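Local coordinates for uncharacterized protein (Bacteroides uniformis ATCC 8492, PDB 4Q68) that probably cleaves peptidoglycan fragments as a highly specific N-acetylmuramoyl-L-alanine amidase of the NlpC/P60 family, at residues A[72-77]-A[92-97]; A[118-123]-A[185-190]; A[163-168]-A[217-222]; A[175-180]-A[233-238]. All blocks are in the same frame, centred on the assembly; numbering follows the deposited sequence.

Contact 1 of 4, residues A[72-77]-A[92-97]; sequences QKIRYR and ADWINN
Asn97 (chi1 177°) and Asp93 (chi1 -155°) both extend away from their own backbone nitrogens, which carries their polar ends off helix 91-100 to the C-terminal end of helix 64-75 and the residues just beyond it, a helix-end contact within this NlpC/P60-type domain. The last turn of a helix leaves carbonyls without helical donors, and here a side-chain amide serves one of them. Asn97 ND2 donates to Lys73 O at 2.9 Å, with the acceptor in the amide plane and the donor in the carbonyl plane. The same nitrogen donates to a water that in turn bonds Ile74 O and Trp94 O, while Asn97 OD1 accepts from Asp78 N, so both ends of the amide are held and its rotation is fixed. Next to it, the Trp94 indole runs alongside Ile74, with CZ2 3.6 Å from Ile74 CG2, and NE1 is engaged by Glu46 of helix 41-53. Past the helix end, the Arg77 chain bends at chi3 (-65°) to bring NH2 within 2.8 Å of Asp93 OD2, a salt bridge on the syn side but tilted out of the carboxylate plane. One water closes the ring, accepting from Arg77 NE at 2.8 Å and donating to Asp93 OD1 at 2.6 Å.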
# COMPACT_ATOMS: atom_id res chain seq x y z
N GLN A 72 -0.97 8.62 -11.18
CA GLN A 72 -1.68 7.75 -12.11
C GLN A 72 -0.90 6.47 -12.39
O GLN A 72 -1.49 5.39 -12.47
CB GLN A 72 -1.98 8.51 -13.37
CG GLN A 72 -2.81 7.77 -14.38
CD GLN A 72 -3.16 8.66 -15.55
OE1 GLN A 72 -3.51 9.82 -15.35
NE2 GLN A 72 -3.05 8.14 -16.77
N LYS A 73 0.41 6.58 -12.55
CA LYS A 73 1.20 5.39 -12.84
C LYS A 73 1.32 4.46 -11.63
O LYS A 73 1.50 3.26 -11.83
CB LYS A 73 2.54 5.71 -13.48
CG LYS A 73 3.71 5.92 -12.58
CD LYS A 73 4.97 6.11 -13.43
CE LYS A 73 6.19 6.37 -12.59
NZ LYS A 73 7.41 6.39 -13.46
N ILE A 74 1.17 4.98 -10.42
CA ILE A 74 1.16 4.19 -9.20
C ILE A 74 -0.19 3.52 -8.98
O ILE A 74 -0.27 2.37 -8.56
CB ILE A 74 1.49 5.11 -8.00
CG1 ILE A 74 2.93 5.58 -8.07
CG2 ILE A 74 1.22 4.41 -6.67
CD1 ILE A 74 3.20 6.82 -7.24
N ARG A 75 -1.27 4.26 -9.21
CA ARG A 75 -2.59 3.82 -8.79
C ARG A 75 -3.26 2.88 -9.80
O ARG A 75 -4.09 2.05 -9.40
CB ARG A 75 -3.48 5.04 -8.53
CG ARG A 75 -4.91 4.69 -8.18
CD ARG A 75 -5.70 5.89 -7.71
NE ARG A 75 -5.19 6.40 -6.45
CZ ARG A 75 -5.45 7.61 -5.97
NH1 ARG A 75 -6.24 8.44 -6.64
NH2 ARG A 75 -4.89 7.98 -4.82
N TYR A 76 -2.92 3.01 -11.08
CA TYR A 76 -3.56 2.27 -12.16
C TYR A 76 -2.58 1.32 -12.82
O TYR A 76 -1.39 1.60 -12.96
CB TYR A 76 -4.15 3.24 -13.20
CG TYR A 76 -5.26 4.04 -12.59
CD1 TYR A 76 -6.54 3.52 -12.49
CD2 TYR A 76 -5.04 5.31 -12.05
CE1 TYR A 76 -7.56 4.22 -11.87
CE2 TYR A 76 -6.05 6.01 -11.44
CZ TYR A 76 -7.31 5.48 -11.36
OH TYR A 76 -8.30 6.19 -10.73
N ARG A 77 -3.12 0.20 -13.29
CA ARG A 77 -2.34 -0.82 -13.97
C ARG A 77 -1.65 -0.23 -15.21
O ARG A 77 -2.33 0.22 -16.14
CB ARG A 77 -3.28 -1.96 -14.35
CG ARG A 77 -2.63 -3.18 -15.02
CD ARG A 77 -3.66 -4.34 -15.21
NE ARG A 77 -4.10 -4.84 -13.91
CZ ARG A 77 -5.26 -4.57 -13.31
NH1 ARG A 77 -6.20 -3.86 -13.92
NH2 ARG A 77 -5.50 -5.02 -12.08
N ALA A 92 -0.80 -6.83 -3.74
CA ALA A 92 0.14 -7.66 -4.51
C ALA A 92 0.23 -7.14 -5.94
O ALA A 92 1.30 -7.13 -6.54
CB ALA A 92 -0.28 -9.12 -4.52
N ASP A 93 -0.91 -6.74 -6.50
CA ASP A 93 -0.99 -6.24 -7.88
C ASP A 93 -0.33 -4.86 -8.00
O ASP A 93 0.40 -4.58 -8.95
CB ASP A 93 -2.47 -6.18 -8.27
CG ASP A 93 -2.73 -6.27 -9.76
OD1 ASP A 93 -1.81 -6.52 -10.57
OD2 ASP A 93 -3.92 -6.11 -10.10
N TRP A 94 -0.58 -4.01 -7.00
CA TRP A 94 0.03 -2.69 -6.88
C TRP A 94 1.56 -2.81 -6.84
O TRP A 94 2.26 -2.06 -7.52
CB TRP A 94 -0.54 -2.05 -5.61
CG TRP A 94 -0.25 -0.62 -5.33
CD1 TRP A 94 -1.08 0.43 -5.61
CD2 TRP A 94 0.86 -0.07 -4.61
NE1 TRP A 94 -0.54 1.60 -5.13
CE2 TRP A 94 0.64 1.31 -4.49
CE3 TRP A 94 2.00 -0.63 -4.02
CZ2 TRP A 94 1.53 2.16 -3.84
CZ3 TRP A 94 2.88 0.22 -3.35
CH2 TRP A 94 2.65 1.59 -3.28
N ILE A 95 2.06 -3.76 -6.05
CA ILE A 95 3.49 -4.02 -5.97
C ILE A 95 4.00 -4.47 -7.33
O ILE A 95 5.02 -3.96 -7.82
CB ILE A 95 3.77 -5.07 -4.89
CG1 ILE A 95 3.50 -4.50 -3.50
CG2 ILE A 95 5.23 -5.59 -5.01
CD1 ILE A 95 3.42 -5.55 -2.41
N ASN A 96 3.34 -5.44 -7.95
CA ASN A 96 3.79 -5.94 -9.24
C ASN A 96 3.87 -4.83 -10.28
O ASN A 96 4.78 -4.78 -11.08
CB ASN A 96 2.87 -7.05 -9.75
CG ASN A 96 2.93 -8.30 -8.91
OD1 ASN A 96 3.83 -8.46 -8.09
ND2 ASN A 96 1.96 -9.17 -9.09
N ASN A 97 2.89 -3.93 -10.26
CA ASN A 97 2.88 -2.79 -11.17
C ASN A 97 4.13 -1.93 -10.98
O ASN A 97 4.76 -1.52 -11.95
CB ASN A 97 1.61 -1.98 -10.94
CG ASN A 97 1.53 -0.74 -11.79
OD1 ASN A 97 1.46 -0.81 -13.02
ND2 ASN A 97 1.53 0.42 -11.14
O HOH W 1 2.63 1.91 -13.94
O HOH W 2 1.89 0.68 -8.32
O HOH W 3 -2.67 -7.09 -13.00

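Contact 2 of 4, residues A[118-123]-A[185-190]; sequences LSISYM and GLDVAH. With NA (sodium ion), chain C.
Gly185 offers one carbonyl oxygen to two successive backbone N-H groups, a bifurcated acceptor joining segments far apart in sequence. Ser121 N reaches Gly185 O at 2.9 Å in a nearly straight bond (172°), whereas Tyr122 N, also 2.9 Å from Gly185 O, donates at a bent 138° from above the carbonyl plane. A CA-H...O contact from Ile120 adds a third, weaker approach. Because Tyr122 opens helix 122-125, the oxygen lies at that helix's N-terminal end, where its partial negative charge would suit the dipole. Gly185 itself, with positive phi and no side chain, lies close enough for its CA to touch Ser119 O at 3.3 Å.

Beside this, aliphatic branches pack on Asp187: Ile120 CD1 lies 3.7 Å from its carboxylate carbon CG, and Leu118 CD2 meets Asp187 CB at 4.0 Å. Asp187 CG stands between its own backbone N and carbonyl carbon (chi1 57°), which sets the carboxylate against Ile120, with OD2 accepting from Ala92 N near the start of helix 91-100.

Leu186 O binds a sodium ion at 2.2 Å. Three waters, Thr181 O and Thr183 O complete six ligands, and one of the waters also donates to Ser119 O at 2.7 Å, tying the 118-123 loop to the metal. All six ligands are uncharged oxygens, which suits a hard monovalent ion. Sodium on Leu186 O would be expected to polarise the Leu186-Asp187 peptide, whose buried N-H has no partner in the model.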
# COMPACT_ATOMS: atom_id res chain seq x y z
N LEU A 118 -0.00 -16.64 -2.65
CA LEU A 118 -1.13 -15.73 -2.68
C LEU A 118 -2.43 -16.47 -2.94
O LEU A 118 -2.51 -17.37 -3.78
CB LEU A 118 -0.93 -14.66 -3.75
CG LEU A 118 0.23 -13.69 -3.51
CD1 LEU A 118 0.40 -12.81 -4.74
CD2 LEU A 118 0.00 -12.84 -2.27
N SER A 119 -3.46 -16.06 -2.21
CA SER A 119 -4.81 -16.55 -2.40
C SER A 119 -5.72 -15.33 -2.32
O SER A 119 -6.05 -14.87 -1.22
CB SER A 119 -5.12 -17.60 -1.33
OG SER A 119 -6.44 -18.05 -1.43
N ILE A 120 -6.06 -14.78 -3.48
CA ILE A 120 -6.75 -13.51 -3.57
C ILE A 120 -8.08 -13.70 -4.27
O ILE A 120 -8.14 -14.18 -5.39
CB ILE A 120 -5.85 -12.46 -4.27
CG1 ILE A 120 -4.60 -12.17 -3.43
CG2 ILE A 120 -6.63 -11.19 -4.53
CD1 ILE A 120 -3.55 -11.28 -4.10
N SER A 121 -9.14 -13.32 -3.57
CA SER A 121 -10.51 -13.49 -4.04
C SER A 121 -11.55 -12.65 -3.28
O SER A 121 -12.74 -12.80 -3.53
CB SER A 121 -10.93 -14.96 -3.96
OG SER A 121 -10.93 -15.39 -2.62
N TYR A 122 -11.12 -11.79 -2.36
CA TYR A 122 -12.08 -11.15 -1.43
C TYR A 122 -13.14 -10.33 -2.16
O TYR A 122 -14.33 -10.40 -1.82
CB TYR A 122 -11.33 -10.28 -0.43
CG TYR A 122 -12.18 -9.75 0.67
CD1 TYR A 122 -12.87 -8.57 0.53
CD2 TYR A 122 -12.27 -10.43 1.88
CE1 TYR A 122 -13.67 -8.07 1.56
CE2 TYR A 122 -13.07 -9.94 2.92
CZ TYR A 122 -13.77 -8.77 2.74
OH TYR A 122 -14.55 -8.25 3.74
N MSE A 123 -12.73 -9.51 -3.11
CA MSE A 123 -13.66 -8.57 -3.72
C MSE A 123 -14.75 -9.26 -4.53
O MSE A 123 -15.93 -8.96 -4.36
CB MSE A 123 -12.90 -7.56 -4.58
CG MSE A 123 -11.96 -6.70 -3.77
SE MSE A 123 -10.95 -5.44 -4.84
CE MSE A 123 -12.33 -4.15 -5.19
N GLY A 185 -8.91 -14.74 1.36
CA GLY A 185 -9.03 -14.08 0.08
C GLY A 185 -8.37 -12.72 -0.02
O GLY A 185 -8.49 -12.08 -1.07
N LEU A 186 -7.69 -12.26 1.03
CA LEU A 186 -7.07 -10.95 1.02
C LEU A 186 -5.61 -11.08 1.39
O LEU A 186 -5.28 -11.74 2.36
CB LEU A 186 -7.79 -10.03 2.02
CG LEU A 186 -7.33 -8.58 2.03
CD1 LEU A 186 -7.53 -7.89 0.69
CD2 LEU A 186 -8.04 -7.84 3.15
N ASP A 187 -4.74 -10.39 0.66
CA ASP A 187 -3.31 -10.50 0.86
C ASP A 187 -2.75 -9.51 1.88
O ASP A 187 -1.86 -9.86 2.66
CB ASP A 187 -2.56 -10.36 -0.47
CG ASP A 187 -2.86 -9.08 -1.21
OD1 ASP A 187 -4.04 -8.70 -1.29
OD2 ASP A 187 -1.88 -8.47 -1.71
N VAL A 188 -3.22 -8.27 1.83
CA VAL A 188 -2.70 -7.16 2.62
C VAL A 188 -3.86 -6.39 3.21
O VAL A 188 -4.87 -6.18 2.54
CB VAL A 188 -1.83 -6.24 1.72
CG1 VAL A 188 -1.57 -4.88 2.36
CG2 VAL A 188 -0.54 -6.93 1.36
N ALA A 189 -3.71 -5.95 4.46
CA ALA A 189 -4.76 -5.25 5.20
C ALA A 189 -4.45 -3.78 5.50
O ALA A 189 -5.37 -3.05 5.81
CB ALA A 189 -5.04 -5.95 6.50
N HIS A 190 -3.20 -3.35 5.47
CA HIS A 190 -2.83 -2.01 5.93
C HIS A 190 -1.47 -1.68 5.34
O HIS A 190 -0.73 -2.58 4.94
CB HIS A 190 -2.78 -1.99 7.47
CG HIS A 190 -2.82 -0.63 8.07
ND1 HIS A 190 -3.98 0.10 8.16
CD2 HIS A 190 -1.85 0.12 8.64
CE1 HIS A 190 -3.72 1.26 8.75
NE2 HIS A 190 -2.44 1.29 9.05
NA NA C . -5.08 -13.64 3.50
O HOH W 4 -5.72 -14.96 1.48
O HOH W 5 -7.91 -17.54 1.19
O HOH W 6 -4.82 -15.82 4.50
O HOH W 7 -2.99 -14.19 2.42

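Contact 3 of 4, residues A[163-168]-A[217-222]; sequences LPADGL and KVPLSQ
Ser221 pushes its side chain into the backbone of the 163-168 loop. Its CB lies 3.2 Å from Leu163 O, and its OG rests 3.2 Å from Ala165 CA, in close van der Waals packing with no direct hydrogen bond joining the two segments. A chi1 of 55° sets that hydroxyl between the backbone N and carbonyl carbon of Ser221, over Ala165. On one flank Leu163 and Leu220 cross at about a right angle, the CD2 methyl of Leu163 meeting Leu220 CG at 3.7 Å. On the other, Ala165 CB touches the Pro219 ring at CG, 4.1 Å away.

A water supplies the polar link: it accepts from Ser221 N at 2.9 Å and can donate to Pro164 O at 3.0 Å, although other acceptors compete for its protons. An N-H in the first turn of a helix has no helical carbonyl to use, and water serves it here.

Further out, each partner is shaped by its own turn. Residues 164-167 form a type I beta turn closed by Gly167 N to Pro164 O at 3.0 Å, while Pro219 occupies the N-cap position of helix 220-225. Ala165 and Leu220 both make backbone hydrogen bonds with Leu201, so both segments are tied to the same residue of strand 200-207, which probably fixes their relative position. Leu163 also packs on Leu224, one helical turn after Leu220. The whole is a beta turn docked on a helix N-terminus, packed over the Ile177/Ile233 face of the antiparallel sheet of this amidase-like domain.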
# COMPACT_ATOMS: atom_id res chain seq x y z
N LEU A 163 10.15 -9.79 13.25
CA LEU A 163 10.40 -8.35 13.23
C LEU A 163 10.67 -7.82 14.63
O LEU A 163 9.76 -7.78 15.45
CB LEU A 163 9.20 -7.59 12.65
CG LEU A 163 9.47 -6.08 12.56
CD1 LEU A 163 10.57 -5.74 11.55
CD2 LEU A 163 8.21 -5.34 12.19
N PRO A 164 11.92 -7.39 14.91
CA PRO A 164 12.18 -6.80 16.21
C PRO A 164 11.59 -5.40 16.36
O PRO A 164 11.34 -4.70 15.38
CB PRO A 164 13.71 -6.72 16.25
CG PRO A 164 14.18 -7.69 15.21
CD PRO A 164 13.16 -7.59 14.15
N ALA A 165 11.46 -4.96 17.60
CA ALA A 165 11.07 -3.58 17.88
C ALA A 165 12.00 -2.57 17.23
O ALA A 165 11.55 -1.54 16.73
CB ALA A 165 11.00 -3.35 19.38
N ASP A 166 13.30 -2.89 17.22
CA ASP A 166 14.31 -2.01 16.65
C ASP A 166 14.56 -2.31 15.16
O ASP A 166 15.57 -1.88 14.58
CB ASP A 166 15.61 -2.08 17.46
CG ASP A 166 15.49 -1.42 18.83
OD1 ASP A 166 14.42 -0.87 19.21
OD2 ASP A 166 16.50 -1.45 19.55
N GLY A 167 13.63 -3.01 14.52
CA GLY A 167 13.70 -3.24 13.10
C GLY A 167 14.80 -4.18 12.69
O GLY A 167 15.28 -4.99 13.50
N LEU A 168 15.16 -4.10 11.42
CA LEU A 168 16.23 -4.90 10.85
C LEU A 168 17.02 -3.99 9.93
O LEU A 168 16.45 -3.08 9.34
CB LEU A 168 15.68 -6.08 10.04
CG LEU A 168 14.94 -7.14 10.85
CD1 LEU A 168 14.20 -8.10 9.93
CD2 LEU A 168 15.89 -7.90 11.78
N LYS A 217 2.49 4.94 18.15
CA LYS A 217 2.95 5.08 19.53
C LYS A 217 3.75 3.86 19.99
O LYS A 217 4.56 3.97 20.91
CB LYS A 217 1.77 5.31 20.48
CG LYS A 217 1.09 6.65 20.34
CD LYS A 217 1.90 7.79 20.93
CE LYS A 217 1.08 9.07 21.03
NZ LYS A 217 0.01 9.00 22.06
N VAL A 218 3.52 2.72 19.35
CA VAL A 218 4.26 1.50 19.61
C VAL A 218 5.02 1.12 18.35
O VAL A 218 4.68 1.55 17.24
CB VAL A 218 3.32 0.36 20.08
CG1 VAL A 218 2.57 0.78 21.33
CG2 VAL A 218 2.33 -0.06 18.98
N PRO A 219 6.07 0.30 18.49
CA PRO A 219 6.79 -0.13 17.31
C PRO A 219 5.92 -0.95 16.37
O PRO A 219 4.92 -1.57 16.78
CB PRO A 219 7.94 -0.97 17.89
CG PRO A 219 8.09 -0.47 19.30
CD PRO A 219 6.71 -0.17 19.73
N LEU A 220 6.32 -0.98 15.11
CA LEU A 220 5.64 -1.81 14.12
C LEU A 220 5.50 -3.26 14.61
O LEU A 220 4.45 -3.88 14.42
CB LEU A 220 6.39 -1.73 12.79
CG LEU A 220 5.87 -2.57 11.63
CD1 LEU A 220 4.43 -2.29 11.30
CD2 LEU A 220 6.76 -2.37 10.41
N SER A 221 6.54 -3.80 15.25
CA SER A 221 6.48 -5.15 15.79
C SER A 221 5.28 -5.32 16.72
O SER A 221 4.62 -6.37 16.71
CB SER A 221 7.76 -5.48 16.55
OG SER A 221 8.00 -4.51 17.55
N GLN A 222 5.01 -4.33 17.56
CA GLN A 222 3.89 -4.38 18.50
C GLN A 222 2.56 -4.23 17.78
O GLN A 222 1.58 -4.88 18.14
CB GLN A 222 4.03 -3.29 19.58
CG GLN A 222 3.02 -3.40 20.71
CD GLN A 222 3.23 -4.61 21.57
OE1 GLN A 222 2.29 -5.36 21.87
NE2 GLN A 222 4.47 -4.82 21.98
O HOH W 8 9.19 -2.70 14.82

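Contact 4 of 4, residues A[175-180]-A[233-238]; sequences DIIAIT and IRVLRM
Asp175 and Arg237 join at one end of an antiparallel strand pair through a side-on, two-pronged salt bridge. Arg237 NE donates to Asp175 OD1 at 2.8 Å in an almost straight line (177°), on the syn side but tilted out of the carboxylate plane, and Arg237 NH2 donates to Asp175 OD2, also at 2.8 Å, on its syn lone pair. A bend at chi3 (-63°) folds the arginine back to present this edge, and the two flat groups are nearly coplanar, 22° apart. Both atoms of the NH2-OD2 prong have a further partner: OD2 also accepts from Lys172 N, and NH2 also donates to Trp170 O, which locks the bridge to the neighbouring loop.

Along the strands, two hydrogen-bonded pairs satisfy four donors and four acceptors. Ile176 N donates to Leu236 O at 2.8 Å, and Leu236 N donates back to Ile176 O; Ala178 N bonds Arg234 O at 2.9 Å, answered by Arg234 N to Ala178 O at 2.8 Å. In the intervening non-hydrogen-bonded pair, Ile177 turns its backbone polar groups to Gly192 on the other side, while Val235 N finds Thr108 OG1. The buried Arg234 guanidinium is met by Asp106, and Thr180 OG1 by Thr231.

Ile177, Ile179, Ile233 and Val235 share one face, where the CG2 methyls of Ile177 and Ile233 touch at 3.6 Å. Ile176, Ala178, Arg234 and Leu236 share the other, covered by helices 41-53 and 91-100. A twisted antiparallel sheet backed by helices in this way is the core of the NlpC/P60 fold, within the papain-like peptidase clan CA.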
# COMPACT_ATOMS: atom_id res chain seq x y z
N ASP A 175 10.92 3.24 3.62
CA ASP A 175 10.39 2.06 2.98
C ASP A 175 8.88 2.00 3.14
O ASP A 175 8.30 2.45 4.14
CB ASP A 175 11.01 0.79 3.54
CG ASP A 175 12.44 0.52 3.07
OD1 ASP A 175 12.92 1.22 2.15
OD2 ASP A 175 13.06 -0.42 3.62
N ILE A 176 8.25 1.41 2.15
CA ILE A 176 6.81 1.18 2.17
C ILE A 176 6.55 -0.19 2.80
O ILE A 176 7.13 -1.20 2.39
CB ILE A 176 6.25 1.26 0.74
CG1 ILE A 176 6.42 2.68 0.19
CG2 ILE A 176 4.79 0.83 0.71
CD1 ILE A 176 6.28 2.78 -1.31
N ILE A 177 5.68 -0.20 3.79
CA ILE A 177 5.34 -1.39 4.54
C ILE A 177 3.92 -1.79 4.18
O ILE A 177 3.00 -0.99 4.30
CB ILE A 177 5.42 -1.12 6.05
CG1 ILE A 177 6.81 -0.59 6.46
CG2 ILE A 177 5.03 -2.36 6.84
CD1 ILE A 177 7.98 -1.49 6.11
N ALA A 178 3.74 -3.03 3.74
CA ALA A 178 2.43 -3.62 3.47
C ALA A 178 2.23 -4.75 4.48
O ALA A 178 3.03 -5.67 4.54
CB ALA A 178 2.36 -4.15 2.04
N ILE A 179 1.19 -4.64 5.28
CA ILE A 179 0.94 -5.59 6.35
C ILE A 179 0.09 -6.75 5.82
O ILE A 179 -1.02 -6.54 5.35
CB ILE A 179 0.26 -4.92 7.55
CG1 ILE A 179 1.19 -3.83 8.12
CG2 ILE A 179 -0.09 -5.96 8.60
CD1 ILE A 179 0.66 -3.08 9.31
N THR A 180 0.65 -7.95 5.87
CA THR A 180 -0.00 -9.14 5.37
C THR A 180 -1.06 -9.62 6.37
O THR A 180 -0.96 -9.35 7.57
CB THR A 180 1.04 -10.24 5.06
OG1 THR A 180 1.80 -10.55 6.23
CG2 THR A 180 2.01 -9.77 4.00
N ILE A 233 4.88 -8.65 7.20
CA ILE A 233 5.00 -7.50 6.30
C ILE A 233 5.70 -7.88 5.01
O ILE A 233 6.57 -8.75 4.99
CB ILE A 233 5.74 -6.29 6.96
CG1 ILE A 233 7.17 -6.66 7.40
CG2 ILE A 233 4.92 -5.76 8.13
CD1 ILE A 233 7.97 -5.49 7.95
N ARG A 234 5.34 -7.16 3.96
CA ARG A 234 6.15 -6.99 2.77
C ARG A 234 6.77 -5.60 2.86
O ARG A 234 6.14 -4.66 3.34
CB ARG A 234 5.33 -7.16 1.49
CG ARG A 234 4.73 -8.55 1.35
CD ARG A 234 3.95 -8.76 0.08
NE ARG A 234 4.83 -8.75 -1.09
CZ ARG A 234 4.44 -8.96 -2.34
NH1 ARG A 234 3.16 -9.14 -2.63
NH2 ARG A 234 5.32 -8.97 -3.32
N VAL A 235 8.01 -5.48 2.40
CA VAL A 235 8.77 -4.25 2.44
C VAL A 235 9.15 -3.89 1.01
O VAL A 235 9.79 -4.68 0.31
CB VAL A 235 10.05 -4.41 3.29
CG1 VAL A 235 10.86 -3.12 3.30
CG2 VAL A 235 9.70 -4.84 4.71
N LEU A 236 8.70 -2.71 0.58
CA LEU A 236 8.94 -2.21 -0.77
C LEU A 236 9.73 -0.92 -0.67
O LEU A 236 9.68 -0.21 0.34
CB LEU A 236 7.63 -1.92 -1.52
CG LEU A 236 6.61 -3.06 -1.65
CD1 LEU A 236 7.26 -4.36 -2.10
CD2 LEU A 236 5.79 -3.26 -0.38
N ARG A 237 10.46 -0.58 -1.72
CA ARG A 237 11.31 0.61 -1.71
C ARG A 237 11.19 1.34 -3.04
O ARG A 237 11.32 0.74 -4.11
CB ARG A 237 12.75 0.21 -1.44
CG ARG A 237 13.74 1.36 -1.27
CD ARG A 237 15.09 0.88 -0.79
NE ARG A 237 14.96 0.27 0.53
CZ ARG A 237 15.69 -0.72 1.01
NH1 ARG A 237 16.70 -1.25 0.32
NH2 ARG A 237 15.40 -1.19 2.22
N MSE A 238 10.98 2.64 -2.97
CA MSE A 238 10.99 3.49 -4.16
C MSE A 238 12.28 3.32 -4.94
O MSE A 238 13.37 3.27 -4.34
CB MSE A 238 10.88 4.96 -3.73
CG MSE A 238 10.89 5.93 -4.89
SE MSE A 238 10.83 7.79 -4.37
CE MSE A 238 12.62 7.86 -3.57

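How the contacts relate
Contact 4 lies nearest the centre of the chain, and the other three touch it. Helix 91-100 of contact 1 packs on the Arg234 face, with Ile95 CD1 3.6 Å from Arg234 CZ; contact 3 meets the opposite face, where Leu220 CD2 lies 4.0 Å from Ile177 CG2. Contact 2 continues the sheet itself, His190 O lying 2.8 Å from Ile179 N on the adjacent strand. Contacts 1 and 2 also meet directly, Ala92 CB standing 3.9 Å from Ile120 CD1. Contacts 1 and 3, with centres about 27 Å apart, do not touch and lie on opposite sides of the chain's centre. Strand 176-181, paired in contact 4, runs on into the sodium site of contact 2 at Thr181.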